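Lantibiotic dehydratase (Microbispora corallina, PDB 5EHK) probably dehydrates serine and threonine residues of the NAI-107 precursor peptide in a tRNA-dependent reaction during lantibiotic biosynthesis. Local coordinates at residues 560-563 and 564-567. Numbering follows the deposited sequence.
Sequences LHIQ and DAVA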
ATOM      1  N   LEU A 560     -13.138  30.889  14.877  1.00 18.20           N
ATOM      2  CA  LEU A 560     -13.654  29.737  14.142  1.00 10.46           C
ATOM      3  C   LEU A 560     -13.387  29.914  12.647  1.00 15.36           C
ATOM      4  O   LEU A 560     -13.213  31.041  12.171  1.00 17.51           O
ATOM      5  CB  LEU A 560     -15.141  29.589  14.412  1.00  8.47           C
ATOM      6  CG  LEU A 560     -15.451  29.513  15.907  1.00 11.47           C
ATOM      7  CD1 LEU A 560     -16.937  29.348  16.141  1.00 10.44           C
ATOM      8  CD2 LEU A 560     -14.667  28.364  16.588  1.00 12.90           C
ATOM      9  N   HIS A 561     -13.385  28.820  11.887  1.00 17.32           N
ATOM     10  CA  HIS A 561     -12.990  28.898  10.473  1.00 13.96           C
ATOM     11  C   HIS A 561     -14.153  28.659   9.523  1.00 12.76           C
ATOM     12  O   HIS A 561     -14.012  28.794   8.310  1.00 12.56           O
ATOM     13  CB  HIS A 561     -11.867  27.907  10.191  1.00 11.49           C
ATOM     14  CG  HIS A 561     -12.233  26.497  10.514  1.00 15.24           C
ATOM     15  ND1 HIS A 561     -12.588  26.092  11.787  1.00 16.24           N
ATOM     16  CD2 HIS A 561     -12.330  25.402   9.729  1.00 13.12           C
ATOM     17  CE1 HIS A 561     -12.880  24.804  11.770  1.00 12.04           C
ATOM     18  NE2 HIS A 561     -12.724  24.360  10.534  1.00 14.29           N
ATOM     19  N   ILE A 562     -15.294  28.281  10.089  1.00 12.32           N
ATOM     20  CA  ILE A 562     -16.542  28.149   9.345  1.00 12.75           C
ATOM     21  C   ILE A 562     -17.501  29.232   9.798  1.00 14.62           C
ATOM     22  O   ILE A 562     -17.711  29.412  10.999  1.00 18.85           O
ATOM     23  CB  ILE A 562     -17.212  26.788   9.589  1.00 14.38           C
ATOM     24  CG1 ILE A 562     -16.224  25.623   9.346  1.00 12.93           C
ATOM     25  CG2 ILE A 562     -18.492  26.681   8.776  1.00 12.94           C
ATOM     26  CD1 ILE A 562     -15.504  25.676   8.052  1.00 12.89           C
ATOM     27  N   GLN A 563     -18.082  29.961   8.849  1.00 18.39           N
ATOM     28  CA  GLN A 563     -19.000  31.057   9.178  1.00 17.87           C
ATOM     29  C   GLN A 563     -20.212  30.543   9.899  1.00 15.61           C
ATOM     30  O   GLN A 563     -20.786  29.526   9.517  1.00 14.30           O
ATOM     31  CB  GLN A 563     -19.429  31.803   7.919  1.00 12.16           C
ATOM     32  CG  GLN A 563     -18.284  32.582   7.343  1.00 17.00           C
ATOM     33  CD  GLN A 563     -18.383  32.787   5.854  1.00 16.85           C
ATOM     34  OE1 GLN A 563     -19.475  32.769   5.273  1.00 16.79           O
ATOM     35  NE2 GLN A 563     -17.229  32.963   5.217  1.00 14.71           N
ATOM     36  N   ASP A 564     -20.561  31.257  10.962  1.00 16.58           N
ATOM     37  CA  ASP A 564     -21.772  31.009  11.724  1.00 14.35           C
ATOM     38  C   ASP A 564     -21.725  29.733  12.560  1.00 16.78           C
ATOM     39  O   ASP A 564     -22.723  29.313  13.152  1.00 16.33           O
ATOM     40  CB  ASP A 564     -22.978  30.994  10.812  1.00 14.58           C
ATOM     41  CG  ASP A 564     -24.238  31.289  11.553  1.00 22.60           C
ATOM     42  OD1 ASP A 564     -24.168  32.054  12.562  1.00 18.68           O
ATOM     43  OD2 ASP A 564     -25.280  30.756  11.118  1.00 20.20           O
ATOM     44  N   ALA A 565     -20.543  29.146  12.642  1.00 14.17           N
ATOM     45  CA  ALA A 565     -20.382  27.910  13.357  1.00 11.29           C
ATOM     46  C   ALA A 565     -20.636  28.088  14.850  1.00 11.74           C
ATOM     47  O   ALA A 565     -20.354  29.132  15.426  1.00 10.86           O
ATOM     48  CB  ALA A 565     -18.992  27.385  13.118  1.00 11.81           C
ATOM     49  N   VAL A 566     -21.160  27.039  15.465  1.00 12.04           N
ATOM     50  CA  VAL A 566     -21.270  26.956  16.903  1.00 11.60           C
ATOM     51  C   VAL A 566     -19.996  26.342  17.426  1.00 14.05           C
ATOM     52  O   VAL A 566     -19.592  25.300  16.943  1.00 14.39           O
ATOM     53  CB  VAL A 566     -22.387  26.002  17.300  1.00 12.66           C
ATOM     54  CG1 VAL A 566     -22.455  25.881  18.814  1.00 13.81           C
ATOM     55  CG2 VAL A 566     -23.724  26.454  16.702  1.00 12.80           C
ATOM     56  N   ALA A 567     -19.376  26.953  18.431  1.00 13.58           N
ATOM     57  CA  ALA A 567     -18.175  26.395  19.030  1.00 10.50           C
ATOM     58  C   ALA A 567     -18.587  25.447  20.133  1.00 12.53           C
ATOM     59  O   ALA A 567     -19.587  25.671  20.796  1.00 18.61           O
ATOM     60  CB  ALA A 567     -17.304  27.507  19.597  1.00 10.13           C
TER
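A type II beta turn, Ile-562 to Ala-565, reverses the chain between helix 545-556 and strand 566-572, a member of a mixed sheet, and brings Leu-560 back against Ala-565 and Ala-567. One backbone hydrogen bond closes the turn, from Ala-565 N to Ile-562 O at 3.3 Å; it is moderately bent, with an N-H...O angle of 151°. Asp-564 takes the third position of the turn with positive phi (72°), the backbone shape that type II requires there and that glycine or asparagine often supplies. Inside the bend, Ala-565 CB lies 4.0 Å from Ile-562 CB, so the two ends of the turn also meet through apolar carbon. Leu-560 reaches across from before the turn: with CG anti to its carbonyl carbon (chi1 -55°) and CD1 continuing the chain outward, the isobutyl group extends toward the start of the strand. Leu-560 CD1 does most of the touching, 4.1 Å from Ala-565 CB and 3.9 Å from Ala-567 CB, while Leu-560 CD2 also approaches Ala-567 CB. Other parts of the same chain hold the turn: Val-566 pairs through its backbone with Glu-630 and Val-632 of strand 629-634, Arg-629 bonds Asp-564 O, and Gln-563 NE2 is hydrogen-bonded to Ala-797 O. The same Leu-560 methyl, CD1, also rests 3.5 Å from the carbonyl oxygen Ala-565 O.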